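Local coordinates for protein succinate-semialdehyde dehydrogenase (NAD(P)(+)) (Marinobacter aquaeolei, PDB 3RH9) that probably oxidises succinate semialdehyde to succinate with a nicotinamide cofactor, as a member of the aldehyde dehydrogenase family, at residues 341-346 and 385-390; 355-360 and 372-377. All blocks are in the same frame, centred on the assembly; numbering follows the deposited sequence.

Overall arrangement
Both contacts lie at one end of the seven-stranded mixed sheet of this aldehyde dehydrogenase, about 12 Å apart between centres. Along the chain, interaction 2 is nested within interaction 1: helix 335-350 leads into strand 354-357, which pairs with strand 373-376, and helix 383-386 follows before the loop 387-390. Interaction 1 ties helix 335-350 to that loop by polar side chains, whereas interaction 2 joins the sheet's outermost strand, within this chain, to its neighbour by main-chain bonds. L345 joins them, its CD1 lying 3.6 Å from CG1 of V375. Helix, strands and loop therefore pack together, and F390 lies about 9 Å, side chain to side chain, from the predicted active-site residue E256.

Interaction 1: residues 341-346 and 385-390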
loop_
_atom_site.group_PDB
_atom_site.type_symbol
_atom_site.label_atom_id
_atom_site.label_comp_id
_atom_site.label_asym_id
_atom_site.label_seq_id
_atom_site.Cartn_x
_atom_site.Cartn_y
_atom_site.Cartn_z
ATOM N N VAL A 341 28.057 6.718 -15.353
ATOM C CA VAL A 341 28.329 8.140 -15.221
ATOM C C VAL A 341 29.155 8.595 -16.420
ATOM O O VAL A 341 28.909 9.669 -16.981
ATOM C CB VAL A 341 29.017 8.524 -13.897
ATOM C CG1 VAL A 341 29.108 10.029 -13.785
ATOM C CG2 VAL A 341 28.241 7.984 -12.730
ATOM N N LYS A 342 30.107 7.764 -16.838
ATOM C CA LYS A 342 30.939 8.107 -17.979
ATOM C C LYS A 342 30.094 8.262 -19.232
ATOM O O LYS A 342 30.181 9.273 -19.924
ATOM C CB LYS A 342 32.024 7.060 -18.211
ATOM C CG LYS A 342 33.083 7.528 -19.204
ATOM C CD LYS A 342 34.410 6.833 -18.992
ATOM C CE LYS A 342 34.423 5.450 -19.602
ATOM N NZ LYS A 342 35.835 5.046 -19.885
ATOM N N ARG A 343 29.262 7.261 -19.490
ATOM C CA ARG A 343 28.431 7.209 -20.683
ATOM C C ARG A 343 27.442 8.383 -20.814
ATOM O O ARG A 343 27.182 8.856 -21.922
ATOM C CB ARG A 343 27.704 5.864 -20.751
ATOM C CG ARG A 343 26.658 5.824 -21.813
ATOM C CD ARG A 343 26.006 4.480 -21.943
ATOM N NE ARG A 343 25.164 4.106 -20.808
ATOM C CZ ARG A 343 23.960 4.616 -20.548
ATOM N NH1 ARG A 343 23.448 5.570 -21.312
ATOM N NH2 ARG A 343 23.270 4.178 -19.500
ATOM N N HIS A 344 26.901 8.841 -19.683
ATOM C CA HIS A 344 26.033 10.021 -19.645
ATOM C C HIS A 344 26.830 11.267 -19.887
ATOM O O HIS A 344 26.309 12.244 -20.414
ATOM C CB HIS A 344 25.342 10.173 -18.291
ATOM C CG HIS A 344 24.210 9.220 -18.081
ATOM N ND1 HIS A 344 23.239 9.419 -17.126
ATOM C CD2 HIS A 344 23.891 8.064 -18.710
ATOM C CE1 HIS A 344 22.374 8.422 -17.169
ATOM N NE2 HIS A 344 22.746 7.588 -18.120
ATOM N N LEU A 345 28.085 11.269 -19.471
ATOM C CA LEU A 345 28.910 12.427 -19.778
ATOM C C LEU A 345 29.190 12.475 -21.294
ATOM O O LEU A 345 28.906 13.455 -21.966
ATOM C CB LEU A 345 30.195 12.400 -18.969
ATOM C CG LEU A 345 30.991 13.697 -19.063
ATOM C CD1 LEU A 345 30.132 14.883 -18.676
ATOM C CD2 LEU A 345 32.231 13.607 -18.198
ATOM N N GLN A 346 29.710 11.384 -21.829
ATOM C CA GLN A 346 29.928 11.278 -23.251
ATOM C C GLN A 346 28.688 11.661 -24.065
ATOM O O GLN A 346 28.774 12.396 -25.057
ATOM C CB GLN A 346 30.362 9.857 -23.603
ATOM C CG GLN A 346 31.033 9.779 -24.950
ATOM C CD GLN A 346 32.287 10.636 -25.009
ATOM O OE1 GLN A 346 33.290 10.355 -24.331
ATOM N NE2 GLN A 346 32.236 11.691 -25.811
ATOM N N TYR A 385 19.269 12.858 -18.857
ATOM C CA TYR A 385 17.982 13.490 -18.632
ATOM C C TYR A 385 16.926 12.411 -18.536
ATOM O O TYR A 385 15.954 12.555 -17.816
ATOM C CB TYR A 385 17.657 14.417 -19.795
ATOM C CG TYR A 385 16.388 15.231 -19.643
ATOM C CD1 TYR A 385 15.140 14.665 -19.872
ATOM C CD2 TYR A 385 16.444 16.578 -19.302
ATOM C CE1 TYR A 385 13.982 15.414 -19.748
ATOM C CE2 TYR A 385 15.296 17.341 -19.177
ATOM C CZ TYR A 385 14.060 16.760 -19.404
ATOM O OH TYR A 385 12.903 17.524 -19.280
ATOM N N GLN A 386 17.114 11.332 -19.279
ATOM C CA GLN A 386 16.132 10.269 -19.322
ATOM C C GLN A 386 16.342 9.244 -18.197
ATOM O O GLN A 386 15.393 8.636 -17.702
ATOM C CB GLN A 386 16.181 9.581 -20.677
ATOM C CG GLN A 386 15.769 10.457 -21.822
ATOM C CD GLN A 386 16.346 9.981 -23.145
ATOM O OE1 GLN A 386 16.056 10.547 -24.205
ATOM N NE2 GLN A 386 17.182 8.942 -23.090
ATOM N N GLU A 387 17.596 9.068 -17.795
ATOM C CA GLU A 387 17.964 8.072 -16.806
ATOM C C GLU A 387 18.493 8.771 -15.570
ATOM O O GLU A 387 18.932 9.905 -15.638
ATOM C CB GLU A 387 19.071 7.176 -17.353
ATOM C CG GLU A 387 18.914 6.795 -18.812
ATOM C CD GLU A 387 20.061 5.922 -19.316
ATOM O OE1 GLU A 387 20.786 5.341 -18.481
ATOM O OE2 GLU A 387 20.239 5.816 -20.549
ATOM N N GLU A 388 18.473 8.092 -14.431
ATOM C CA GLU A 388 19.151 8.650 -13.275
ATOM C C GLU A 388 20.615 8.244 -13.316
ATOM O O GLU A 388 20.955 7.102 -13.633
ATOM C CB GLU A 388 18.435 8.329 -11.951
ATOM C CG GLU A 388 18.726 7.013 -11.309
ATOM C CD GLU A 388 18.050 6.904 -9.931
ATOM O OE1 GLU A 388 17.953 7.930 -9.208
ATOM O OE2 GLU A 388 17.616 5.787 -9.573
ATOM N N THR A 389 21.471 9.215 -13.021
ATOM C CA THR A 389 22.894 9.146 -13.335
ATOM C C THR A 389 23.695 8.450 -12.248
ATOM O O THR A 389 24.683 7.782 -12.532
ATOM C CB THR A 389 23.466 10.566 -13.584
ATOM O OG1 THR A 389 22.956 11.093 -14.825
ATOM C CG2 THR A 389 24.970 10.546 -13.621
ATOM N N PHE A 390 23.247 8.597 -11.007
ATOM C CA PHE A 390 23.945 8.027 -9.858
ATOM C C PHE A 390 25.450 8.270 -9.879
ATOM O O PHE A 390 26.237 7.345 -9.753
ATOM C CB PHE A 390 23.648 6.539 -9.739
ATOM C CG PHE A 390 22.683 6.216 -8.651
ATOM C CD1 PHE A 390 21.537 6.967 -8.490
ATOM C CD2 PHE A 390 22.929 5.179 -7.775
ATOM C CE1 PHE A 390 20.648 6.696 -7.477
ATOM C CE2 PHE A 390 22.035 4.891 -6.758
ATOM C CZ PHE A 390 20.888 5.653 -6.611
#
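A salt bridge and a histidine-centred pair of hydrogen bonds fasten helix 335-350 to the loop that follows helix 383-386, beside strands 373-376 and 393-399 of the seven-stranded sheet. E387, the first residue to leave helical geometry there, takes two donors on one oxygen. OE1 of E387 takes NH2 of R343 at 2.9 Å on its syn lone pair and lies in the guanidinium plane, while NH1 adds a weak bond to OE2. NE2 of H344 meets the same OE1 at 3.0 Å from above the carboxylate, ring and carboxylate planes standing 87° apart. The other ring nitrogen, ND1, pairs with OG1 of T389 at 2.9 Å, so the imidazole is gripped at two points of its edge and its rotation is fixed. With CG on the far side from the carbonyl carbon (chi1 -76°), the H344 ring projects from the helix into the loop. Putting an alanine at E387 would probably leave the R343 guanidinium without its mate across the contact and the H344 ring held through ND1 alone. V341 supplies the apolar part: its CG1 lies 4.2 Å from CG2 of T389, while its CG2 rests against the carbonyl O of T389. H344 also packs on C383 and C384 of the short helix and on L393 of strand 393-399, while V341 touches F370 in the loop leading to strand 373-376.

Interaction 2: residues 355-360 and 372-377; sequences LVAGKQ and PTVVQG
A classic beta bulge shapes this antiparallel pairing, in which strand 354-357 forms the outermost strand, within the chain, of the seven-stranded mixed sheet of the aldehyde dehydrogenase fold. V356 and A357 both face V374, and the register slips by one between the non-hydrogen-bonded pair L355-V375 and the hydrogen-bonded pair A357-V374. The short strand segments run 144° apart. At the bulge the carbonyl O of V374 accepts from two successive amides: A357 N at 3.2 Å, in the carbonyl plane and on a lone pair, and V356 N in a weak, more bent bond. V374 N gives back a bond to O of A357 at 2.7 Å, tilted 28° out of that carbonyl's plane. The extra residue turns V356 toward its neighbour, bringing its CB to 3.6 Å from CG1 of V374; CG1 of V374 lies anti to V374's own backbone N (chi1 167°), which carries it to V356. CG2 of V356, meanwhile, lies over the aliphatic start of Q376, 3.8 Å from its CB. A357 and V374 put their side chains on one face, toward helix 303-316, where A311 touches V356 and A357; L355 and V375 take the other, under L349 and L345 of helix 335-350. Strand 373-376 is bonded on its far flank to strand 393-399. G358 follows with backbone angles that call for glycine. OG1 of T373 is hydrogen-bonded to O of P371. On the L355 side of the sheet, CG2 of T373 lies 4.0 Å from CD2 of L355.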
loop_
_atom_site.group_PDB
_atom_site.type_symbol
_atom_site.label_atom_id
_atom_site.label_comp_id
_atom_site.label_asym_id
_atom_site.label_seq_id
_atom_site.Cartn_x
_atom_site.Cartn_y
_atom_site.Cartn_z
ATOM N N LEU A 355 31.004 21.610 -21.500
ATOM C CA LEU A 355 31.704 21.171 -20.321
ATOM C C LEU A 355 32.136 22.371 -19.491
ATOM O O LEU A 355 33.223 22.902 -19.679
ATOM C CB LEU A 355 32.925 20.374 -20.743
ATOM C CG LEU A 355 33.284 19.266 -19.768
ATOM C CD1 LEU A 355 34.772 18.940 -19.861
ATOM C CD2 LEU A 355 32.904 19.704 -18.373
ATOM N N VAL A 356 31.284 22.786 -18.560
ATOM C CA VAL A 356 31.574 23.918 -17.683
ATOM C C VAL A 356 32.651 23.582 -16.641
ATOM O O VAL A 356 33.489 24.412 -16.312
ATOM C CB VAL A 356 30.279 24.419 -16.985
ATOM C CG1 VAL A 356 30.573 25.562 -16.019
ATOM C CG2 VAL A 356 29.266 24.865 -18.030
ATOM N N ALA A 357 32.647 22.357 -16.137
ATOM C CA ALA A 357 33.611 21.980 -15.121
ATOM C C ALA A 357 33.797 20.475 -15.073
ATOM O O ALA A 357 32.847 19.725 -15.253
ATOM C CB ALA A 357 33.169 22.501 -13.774
ATOM N N GLY A 358 35.023 20.040 -14.808
ATOM C CA GLY A 358 35.344 18.634 -14.791
ATOM C C GLY A 358 36.156 18.258 -16.013
ATOM O O GLY A 358 36.609 19.128 -16.749
ATOM N N LYS A 359 36.324 16.955 -16.227
ATOM C CA LYS A 359 37.179 16.428 -17.286
ATOM C C LYS A 359 36.382 15.780 -18.434
ATOM O O LYS A 359 35.276 15.260 -18.230
ATOM C CB LYS A 359 38.139 15.371 -16.715
ATOM C CG LYS A 359 39.094 15.817 -15.609
ATOM C CD LYS A 359 39.962 14.624 -15.202
ATOM C CE LYS A 359 40.498 14.715 -13.775
ATOM N NZ LYS A 359 41.863 15.321 -13.670
ATOM N N GLN A 360 36.965 15.815 -19.633
ATOM C CA GLN A 360 36.514 15.021 -20.778
ATOM C C GLN A 360 36.618 13.523 -20.446
ATOM O O GLN A 360 37.587 13.087 -19.828
ATOM C CB GLN A 360 37.401 15.337 -21.988
ATOM C CG GLN A 360 36.889 16.437 -22.897
ATOM C CD GLN A 360 35.684 15.977 -23.693
ATOM O OE1 GLN A 360 35.482 14.772 -23.884
ATOM N NE2 GLN A 360 34.869 16.926 -24.155
ATOM N N PRO A 372 33.945 15.794 -9.817
ATOM C CA PRO A 372 32.712 16.563 -9.906
ATOM C C PRO A 372 32.675 17.307 -11.226
ATOM O O PRO A 372 33.627 18.001 -11.535
ATOM C CB PRO A 372 32.843 17.537 -8.738
ATOM C CG PRO A 372 33.780 16.874 -7.801
ATOM C CD PRO A 372 34.762 16.194 -8.665
ATOM N N THR A 373 31.590 17.155 -11.979
ATOM C CA THR A 373 31.489 17.666 -13.338
ATOM C C THR A 373 30.208 18.445 -13.557
ATOM O O THR A 373 29.179 18.154 -12.944
ATOM C CB THR A 373 31.492 16.520 -14.348
ATOM O OG1 THR A 373 32.659 15.716 -14.154
ATOM C CG2 THR A 373 31.500 17.062 -15.746
ATOM N N VAL A 374 30.266 19.425 -14.452
ATOM C CA VAL A 374 29.115 20.275 -14.729
ATOM C C VAL A 374 28.929 20.515 -16.226
ATOM O O VAL A 374 29.776 21.133 -16.875
ATOM C CB VAL A 374 29.278 21.650 -14.063
ATOM C CG1 VAL A 374 28.253 22.597 -14.607
ATOM C CG2 VAL A 374 29.172 21.543 -12.548
ATOM N N VAL A 375 27.824 20.046 -16.787
ATOM C CA VAL A 375 27.589 20.307 -18.195
ATOM C C VAL A 375 26.392 21.213 -18.406
ATOM O O VAL A 375 25.400 21.125 -17.683
ATOM C CB VAL A 375 27.425 19.013 -19.034
ATOM C CG1 VAL A 375 28.688 18.200 -18.984
ATOM C CG2 VAL A 375 26.220 18.202 -18.562
ATOM N N GLN A 376 26.489 22.075 -19.411
ATOM C CA GLN A 376 25.390 22.957 -19.746
ATOM C C GLN A 376 24.883 22.662 -21.153
ATOM O O GLN A 376 25.612 22.151 -21.996
ATOM C CB GLN A 376 25.814 24.416 -19.609
ATOM C CG GLN A 376 24.628 25.336 -19.391
ATOM C CD GLN A 376 25.003 26.701 -18.822
ATOM O OE1 GLN A 376 26.161 26.953 -18.450
ATOM N NE2 GLN A 376 24.011 27.592 -18.747
ATOM N N GLY A 377 23.616 22.956 -21.389
ATOM C CA GLY A 377 23.020 22.750 -22.694
ATOM C C GLY A 377 22.308 21.420 -22.848
ATOM O O GLY A 377 22.279 20.852 -23.942
#